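Local coordinates for protein HpcE (Thermus thermophilus, PDB 1WZO) that probably catalyses the isomerisation of 2-hydroxyhepta-2,4-diene-1,7-dioate in the breakdown of aromatic compounds, as a member of the fumarylacetoacetate hydrolase family, at residues Y119-T124 with P156-E161; Q167-R172 with E231-G236; K2-L7 with V35-P40. All blocks are in the same frame, centred on the assembly; numbering follows the deposited sequence.

Contact 1. Residues Y119-T124 with P156-E161. With GOL (glycerol), chain I.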
# COMPACT_ATOMS: atom_id res chain seq x y z
N TYR B 119 19.50 3.21 13.36
CA TYR B 119 18.21 2.86 12.76
C TYR B 119 17.82 3.80 11.63
O TYR B 119 16.76 3.65 11.03
CB TYR B 119 17.10 2.87 13.82
CG TYR B 119 17.24 1.78 14.85
CD1 TYR B 119 18.21 1.84 15.85
CD2 TYR B 119 16.40 0.66 14.81
CE1 TYR B 119 18.34 0.82 16.78
CE2 TYR B 119 16.52 -0.36 15.74
CZ TYR B 119 17.50 -0.28 16.72
OH TYR B 119 17.62 -1.30 17.63
N VAL B 120 18.68 4.77 11.35
CA VAL B 120 18.44 5.75 10.30
C VAL B 120 18.84 5.25 8.92
O VAL B 120 19.95 4.74 8.73
CB VAL B 120 19.20 7.06 10.61
CG1 VAL B 120 19.06 8.04 9.45
CG2 VAL B 120 18.67 7.68 11.89
N LEU B 121 17.94 5.39 7.96
CA LEU B 121 18.20 4.97 6.59
C LEU B 121 19.00 6.06 5.87
O LEU B 121 20.01 5.79 5.24
CB LEU B 121 16.89 4.72 5.85
CG LEU B 121 16.98 4.39 4.35
CD1 LEU B 121 17.70 3.06 4.16
CD2 LEU B 121 15.58 4.32 3.76
N GLY B 122 18.53 7.30 5.99
CA GLY B 122 19.21 8.41 5.34
C GLY B 122 18.60 9.75 5.68
O GLY B 122 17.77 9.85 6.58
N TYR B 123 18.99 10.78 4.93
CA TYR B 123 18.51 12.13 5.17
C TYR B 123 18.06 12.82 3.90
O TYR B 123 18.38 12.39 2.80
CB TYR B 123 19.64 12.97 5.80
CG TYR B 123 20.18 12.38 7.08
CD1 TYR B 123 19.60 12.68 8.31
CD2 TYR B 123 21.26 11.49 7.06
CE1 TYR B 123 20.06 12.11 9.48
CE2 TYR B 123 21.74 10.91 8.23
CZ TYR B 123 21.13 11.23 9.44
OH TYR B 123 21.57 10.64 10.61
N THR B 124 17.30 13.90 4.06
CA THR B 124 16.83 14.69 2.94
C THR B 124 16.54 16.08 3.46
O THR B 124 16.73 16.36 4.66
CB THR B 124 15.56 14.07 2.28
OG1 THR B 124 15.30 14.75 1.05
CG2 THR B 124 14.35 14.19 3.19
N PRO B 156 15.48 16.85 -2.79
CA PRO B 156 15.05 15.93 -3.85
C PRO B 156 15.58 14.51 -3.71
O PRO B 156 15.15 13.60 -4.42
CB PRO B 156 15.56 16.61 -5.12
CG PRO B 156 16.81 17.30 -4.66
CD PRO B 156 16.38 17.89 -3.33
N PHE B 157 16.51 14.30 -2.77
CA PHE B 157 17.10 12.98 -2.60
C PHE B 157 16.97 12.33 -1.24
O PHE B 157 16.75 12.98 -0.22
CB PHE B 157 18.61 13.04 -2.91
CG PHE B 157 18.95 13.81 -4.15
CD1 PHE B 157 19.59 15.04 -4.05
CD2 PHE B 157 18.66 13.29 -5.40
CE1 PHE B 157 19.93 15.75 -5.20
CE2 PHE B 157 18.99 14.00 -6.55
CZ PHE B 157 19.63 15.23 -6.45
N LEU B 158 17.12 11.01 -1.25
CA LEU B 158 17.15 10.22 -0.03
C LEU B 158 18.64 9.88 0.00
O LEU B 158 19.09 8.95 -0.66
CB LEU B 158 16.33 8.93 -0.16
CG LEU B 158 16.54 7.94 0.99
CD1 LEU B 158 16.34 8.64 2.33
CD2 LEU B 158 15.57 6.77 0.84
N VAL B 159 19.39 10.69 0.74
CA VAL B 159 20.83 10.52 0.85
C VAL B 159 21.21 9.47 1.88
O VAL B 159 21.05 9.68 3.09
CB VAL B 159 21.50 11.86 1.19
CG1 VAL B 159 23.03 11.72 1.12
CG2 VAL B 159 21.01 12.93 0.22
N VAL B 160 21.73 8.34 1.40
CA VAL B 160 22.12 7.23 2.25
C VAL B 160 23.63 6.98 2.24
O VAL B 160 24.30 7.11 1.21
CB VAL B 160 21.41 5.94 1.82
CG1 VAL B 160 19.90 6.12 1.91
CG2 VAL B 160 21.80 5.57 0.40
N GLU B 161 24.17 6.63 3.41
CA GLU B 161 25.59 6.33 3.56
C GLU B 161 26.52 7.47 3.17
O GLU B 161 27.61 7.22 2.67
CB GLU B 161 25.94 5.10 2.72
CG GLU B 161 24.97 3.94 2.84
CD GLU B 161 25.34 2.77 1.94
OE1 GLU B 161 25.57 2.99 0.72
OE2 GLU B 161 25.42 1.63 2.45
C1 GOL I . 24.29 7.25 7.16
O1 GOL I . 24.29 8.64 6.87
C2 GOL I . 22.90 6.65 6.98
O2 GOL I . 22.45 6.86 5.63
C3 GOL I . 22.92 5.15 7.29
O3 GOL I . 23.81 4.45 6.43

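Contact 2. Residues Q167-R172 with E231-G236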
# COMPACT_ATOMS: atom_id res chain seq x y z
N GLN B 167 24.52 16.20 13.18
CA GLN B 167 24.62 17.37 14.04
C GLN B 167 25.75 18.30 13.58
O GLN B 167 26.12 19.24 14.28
CB GLN B 167 24.88 16.96 15.50
CG GLN B 167 23.93 15.89 16.02
CD GLN B 167 22.46 16.26 15.87
OE1 GLN B 167 21.60 15.39 15.72
NE2 GLN B 167 22.16 17.56 15.93
N ASP B 168 26.28 18.03 12.39
CA ASP B 168 27.37 18.85 11.85
C ASP B 168 27.14 19.16 10.37
O ASP B 168 27.94 18.79 9.50
CB ASP B 168 28.70 18.10 12.05
CG ASP B 168 29.91 18.95 11.72
OD1 ASP B 168 29.99 20.09 12.22
OD2 ASP B 168 30.78 18.46 10.98
N LEU B 169 26.04 19.85 10.08
CA LEU B 169 25.68 20.22 8.71
C LEU B 169 25.19 21.66 8.65
O LEU B 169 24.45 22.10 9.54
CB LEU B 169 24.57 19.30 8.18
CG LEU B 169 24.77 17.78 8.16
CD1 LEU B 169 23.47 17.10 7.77
CD2 LEU B 169 25.87 17.42 7.18
N TRP B 170 25.58 22.41 7.62
CA TRP B 170 25.10 23.78 7.51
C TRP B 170 23.74 23.78 6.80
O TRP B 170 23.44 22.88 6.02
CB TRP B 170 26.08 24.69 6.75
CG TRP B 170 26.57 24.21 5.40
CD1 TRP B 170 27.82 23.75 5.11
CD2 TRP B 170 25.85 24.22 4.16
NE1 TRP B 170 27.93 23.47 3.77
CE2 TRP B 170 26.73 23.75 3.16
CE3 TRP B 170 24.54 24.57 3.79
CZ2 TRP B 170 26.35 23.63 1.82
CZ3 TRP B 170 24.17 24.45 2.45
CH2 TRP B 170 25.07 23.98 1.48
N LEU B 171 22.94 24.80 7.11
CA LEU B 171 21.61 24.96 6.53
C LEU B 171 21.54 26.31 5.83
O LEU B 171 22.00 27.31 6.36
CB LEU B 171 20.54 24.94 7.63
CG LEU B 171 20.51 23.75 8.59
CD1 LEU B 171 19.61 24.07 9.77
CD2 LEU B 171 20.04 22.51 7.86
N ARG B 172 20.96 26.32 4.63
CA ARG B 172 20.82 27.57 3.89
C ARG B 172 19.50 27.63 3.15
O ARG B 172 18.98 26.61 2.70
CB ARG B 172 21.97 27.72 2.89
CG ARG B 172 23.30 27.98 3.57
CD ARG B 172 24.45 27.87 2.59
NE ARG B 172 25.73 27.97 3.29
CZ ARG B 172 26.90 27.60 2.78
NH1 ARG B 172 26.95 27.11 1.55
NH2 ARG B 172 28.01 27.72 3.50
N GLU B 231 18.90 24.50 0.89
CA GLU B 231 20.08 23.65 0.75
C GLU B 231 20.62 23.23 2.10
O GLU B 231 20.59 23.98 3.07
CB GLU B 231 21.17 24.40 -0.03
CG GLU B 231 20.85 24.62 -1.50
CD GLU B 231 21.92 25.45 -2.22
OE1 GLU B 231 23.12 25.24 -1.94
OE2 GLU B 231 21.55 26.29 -3.05
N ILE B 232 21.09 21.99 2.17
CA ILE B 232 21.69 21.46 3.38
C ILE B 232 22.96 20.74 2.94
O ILE B 232 22.96 20.01 1.95
CB ILE B 232 20.77 20.45 4.11
CG1 ILE B 232 19.48 21.15 4.56
CG2 ILE B 232 21.50 19.88 5.32
CD1 ILE B 232 18.58 20.28 5.44
N GLU B 233 24.03 20.96 3.69
CA GLU B 233 25.33 20.37 3.40
C GLU B 233 25.25 18.91 2.95
O GLU B 233 24.83 18.04 3.71
CB GLU B 233 26.22 20.48 4.64
CG GLU B 233 27.70 20.25 4.36
CD GLU B 233 28.55 20.44 5.61
OE1 GLU B 233 28.05 21.03 6.59
OE2 GLU B 233 29.73 20.01 5.59
N GLY B 234 25.65 18.66 1.70
CA GLY B 234 25.65 17.31 1.16
C GLY B 234 24.33 16.71 0.70
O GLY B 234 24.32 15.60 0.17
N LEU B 235 23.23 17.43 0.87
CA LEU B 235 21.92 16.89 0.47
C LEU B 235 21.32 17.51 -0.79
O LEU B 235 20.18 17.20 -1.15
CB LEU B 235 20.94 17.03 1.64
CG LEU B 235 21.43 16.52 3.01
CD1 LEU B 235 20.31 16.67 4.04
CD2 LEU B 235 21.86 15.07 2.91
N GLY B 236 22.08 18.38 -1.45
CA GLY B 236 21.58 19.00 -2.67
C GLY B 236 20.75 20.25 -2.43
O GLY B 236 20.92 20.94 -1.42
O HOH W 1 30.36 18.88 7.88
O HOH W 2 25.22 27.04 -0.66

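Contact 3. Residues K2-L7 with V35-P40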
# COMPACT_ATOMS: atom_id res chain seq x y z
N LYS B 2 22.84 9.18 -3.58
CA LYS B 2 21.65 10.03 -3.57
C LYS B 2 20.55 9.36 -4.37
O LYS B 2 20.55 9.39 -5.60
CB LYS B 2 21.97 11.40 -4.16
CG LYS B 2 22.92 12.24 -3.31
CD LYS B 2 23.26 13.55 -3.99
CE LYS B 2 24.16 14.43 -3.12
NZ LYS B 2 25.44 13.75 -2.77
N LEU B 3 19.62 8.72 -3.66
CA LEU B 3 18.51 8.04 -4.30
C LEU B 3 17.45 9.06 -4.71
O LEU B 3 17.23 10.06 -4.02
CB LEU B 3 17.91 7.00 -3.34
CG LEU B 3 18.94 6.01 -2.79
CD1 LEU B 3 18.25 4.98 -1.91
CD2 LEU B 3 19.66 5.33 -3.94
N ALA B 4 16.80 8.81 -5.84
CA ALA B 4 15.77 9.71 -6.34
C ALA B 4 14.70 8.95 -7.11
O ALA B 4 14.93 7.83 -7.57
CB ALA B 4 16.40 10.77 -7.24
N ARG B 5 13.53 9.56 -7.23
CA ARG B 5 12.42 8.97 -7.97
C ARG B 5 11.95 10.03 -8.96
O ARG B 5 11.87 11.21 -8.62
CB ARG B 5 11.28 8.56 -7.03
CG ARG B 5 11.62 7.35 -6.18
CD ARG B 5 10.50 6.99 -5.20
NE ARG B 5 9.25 6.58 -5.84
CZ ARG B 5 8.17 7.35 -5.96
NH1 ARG B 5 8.18 8.59 -5.49
NH2 ARG B 5 7.07 6.88 -6.52
N PHE B 6 11.67 9.61 -10.18
CA PHE B 6 11.22 10.56 -11.19
C PHE B 6 10.30 9.91 -12.20
O PHE B 6 10.27 8.69 -12.34
CB PHE B 6 12.43 11.19 -11.89
CG PHE B 6 13.34 10.19 -12.55
CD1 PHE B 6 13.17 9.84 -13.88
CD2 PHE B 6 14.37 9.58 -11.82
CE1 PHE B 6 14.01 8.90 -14.49
CE2 PHE B 6 15.21 8.64 -12.42
CZ PHE B 6 15.03 8.30 -13.76
N LEU B 7 9.53 10.74 -12.90
CA LEU B 7 8.58 10.25 -13.89
C LEU B 7 9.09 10.64 -15.28
O LEU B 7 9.46 11.78 -15.52
CB LEU B 7 7.21 10.88 -13.62
CG LEU B 7 5.98 10.36 -14.37
CD1 LEU B 7 5.78 8.88 -14.12
CD2 LEU B 7 4.76 11.15 -13.91
N VAL B 35 12.77 15.16 -17.12
CA VAL B 35 11.92 14.34 -16.26
C VAL B 35 11.13 15.15 -15.24
O VAL B 35 11.37 16.33 -15.04
CB VAL B 35 12.76 13.28 -15.50
CG1 VAL B 35 13.59 12.46 -16.48
CG2 VAL B 35 13.67 13.97 -14.50
N THR B 36 10.18 14.49 -14.59
CA THR B 36 9.39 15.14 -13.56
C THR B 36 9.81 14.54 -12.23
O THR B 36 9.66 13.34 -12.00
CB THR B 36 7.89 14.89 -13.77
OG1 THR B 36 7.50 15.43 -15.04
CG2 THR B 36 7.08 15.57 -12.67
N TRP B 37 10.37 15.37 -11.35
CA TRP B 37 10.81 14.90 -10.04
C TRP B 37 9.64 14.48 -9.18
O TRP B 37 8.56 15.07 -9.25
CB TRP B 37 11.58 16.00 -9.30
CG TRP B 37 12.89 16.36 -9.90
CD1 TRP B 37 13.12 17.28 -10.89
CD2 TRP B 37 14.17 15.83 -9.54
NE1 TRP B 37 14.47 17.35 -11.17
CE2 TRP B 37 15.14 16.47 -10.35
CE3 TRP B 37 14.60 14.88 -8.61
CZ2 TRP B 37 16.50 16.19 -10.26
CZ3 TRP B 37 15.96 14.59 -8.52
CH2 TRP B 37 16.90 15.25 -9.34
N LEU B 38 9.86 13.45 -8.37
CA LEU B 38 8.84 12.94 -7.46
C LEU B 38 9.50 12.90 -6.09
O LEU B 38 10.67 13.28 -5.95
CB LEU B 38 8.42 11.53 -7.86
CG LEU B 38 7.86 11.32 -9.27
CD1 LEU B 38 7.63 9.83 -9.51
CD2 LEU B 38 6.56 12.09 -9.43
N LEU B 39 8.76 12.46 -5.08
CA LEU B 39 9.33 12.34 -3.75
C LEU B 39 10.34 11.19 -3.86
O LEU B 39 10.10 10.21 -4.56
CB LEU B 39 8.23 11.97 -2.74
CG LEU B 39 7.13 13.02 -2.52
CD1 LEU B 39 6.02 12.42 -1.65
CD2 LEU B 39 7.73 14.25 -1.85
N PRO B 40 11.49 11.31 -3.18
CA PRO B 40 12.51 10.26 -3.24
C PRO B 40 12.07 8.91 -2.67
O PRO B 40 12.72 7.90 -2.90
CB PRO B 40 13.69 10.87 -2.48
CG PRO B 40 13.04 11.84 -1.54
CD PRO B 40 11.98 12.47 -2.42
O HOH W 3 13.30 12.03 -5.99

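Contact 1. Residues Y119-T124 with P156-E161
Tyr123 and Val159 form the antiparallel hydrogen-bonded pair that joins strand 120-124 to strand 157-159. Tyr123 N donates to Val159 O at 3.0 Å, and Val159 N returns a bond to Tyr123 O at 2.9 Å. The two short strands run at 132° to each other, and this is the one bridging pair between the two segments.

Leu158 reaches back across it. Its CB starts away from strand 120-124, but chi1 (169°) sets CG beside the carbonyl carbon, and from there the methyls reach that strand: CD1 comes to 4.2 Å from Gly122 CA, and CD2 meets Leu121 CD2 at 3.8 Å, the two leucine side chains crossing at about a right angle. Gly122 lies close against the other strand, its CA 3.2 Å from Val159 O; a CB there would collide with that oxygen and with Val160 CG1. On the other edge of this strand Leu121 and Gly122 together stand opposite Val103 of strand 94-104, forming a classic beta bulge.

At one end the hydroxyl of Thr124 adds a side-chain bond, OG1 donating to Phe157 O at 2.6 Å from 24° out of the carbonyl plane. At the other end a glycerol hydroxyl, O2, donates to Leu121 O and accepts from Glu161 N at 2.8 Å, bridging the two segments beyond the Tyr123-Val159 pair; the molecule probably came from the crystallisation liquor.

Two backbone hydrogen bonds at the centre and a threonine hydroxyl beyond them thus hold a largely buried, apolar seam, while in the crystal the glycerol occupies the positions at Leu121 O and Glu161 N.

Contact 2. Residues Q167-R172 with E231-G236
This is an antiparallel strand pair extended by a side-chain contact between Trp170 and Glu233. It joins neighbouring strands 170-175 and 227-232 in the five-stranded mixed sheet of the fumarylacetoacetate hydrolase-like domain, where strand 227-232 runs into a type II beta turn (Ile232 to Leu235) that includes Glu233. Arg172 and Glu231 are the hydrogen-bonded pair, with mutual backbone bonds, and Leu171 and Ile232 the non-hydrogen-bonded pair next to them. On the face carrying these two, Leu171 CD2 packs on Ile232 CD1 at 3.6 Å, the side chains side by side and pointing the same way. Ile232 also touches Ile125 of strand 120-131.

Beyond the last pair the strand bonding continues with a change of partner. Glu233 N donates to Trp170 O, but Trp170 N turns to the Glu233 side chain, bonding OE1 at 3.0 Å through the anti lone pair of that oxygen. The glutamate, with CG anti to its backbone N, extends across the indole: CB sits over the five-membered ring, 3.5 Å from its centroid and 7° off the normal, a CH-pi contact, and the carboxylate is nearly parallel to the ring, 11° between planes. Trp170 holds CG between its backbone N and carbonyl carbon (chi1 52°), which brings the indole back over the backbone of Glu233, its edge at Glu231 CB.

The opposite face of the indole is covered by Arg172, whose guanidinium lies with Trp170 CD2 over its centre. The tryptophan is therefore sandwiched between an acidic and a basic side chain. Glu231 OE2 is salt-bridged to Arg229, while its OE1 accepts a hydrogen bond from a water that itself accepts one from Arg172 NH1 at 2.8 Å.

Contact 3. Residues K2-L7 with V35-P40
Leu3 O meets Pro40 CB at the start of strand 2-7, and Ala4 then makes a side-chain touch, its CB 4.1 Å from Trp37 CZ3. Arg5 follows, turned toward segment 35-40. Its CD lies beside Pro40 O, and the bend at chi3 (64°) then folds the guanidinium back so that NH1 donates to Leu39 O at 2.7 Å, the acceptor lying 7° out of the guanidinium plane. Leu38 CD1 lies over one face of that group. The backbone of Arg5 is held as well: O accepts from Leu38 N, and a water accepts from Arg5 N and links it to Leu38 O. An alanine here would lose the NH1 bond, and Leu39 O would probably be left without this donor and Leu38 with less cover.

Phe6 and Trp37 are an antiparallel non-hydrogen-bonded pair, and the Phe6 ring meets Val35, CD1 to CG1 at 3.7 Å. Leu7 closes the ladder with Thr36 through two backbone bonds, Leu7 N to Thr36 O at 2.8 Å and Thr36 N to Leu7 O at 3.0 Å.

This is a short antiparallel ladder of the N-terminal beta region: strand 36-37 borders strand 2-8, which also pairs with 11-18, and the Leu7, Thr36 and Leu38 side chains meet Leu7 of a neighbouring subunit.

How the contacts relate
From the N terminus, contact 3 comes first: strand 2-8 leaves, the chain passes through strands 11-18, 21-23 and 29-30, and residues 35-40 return to close it. Contact 1 next closes a 31-residue excursion between strands 120-131 and 152-159, and contact 2 the longer one from strand 170-175 to 227-232. The three are in series, none nested or crossed. Strand 152-159 joins contacts 3 and 1, since Leu158 N probably hydrogen-bonds Leu3 O and Pro40 packs beside it. Leu235, in the turn of contact 2, packs on Val159, Tyr123 and Thr124, tying the five-stranded sheet to contact 1. Contacts 2 and 3 merely brush, at Gly234 and Lys2.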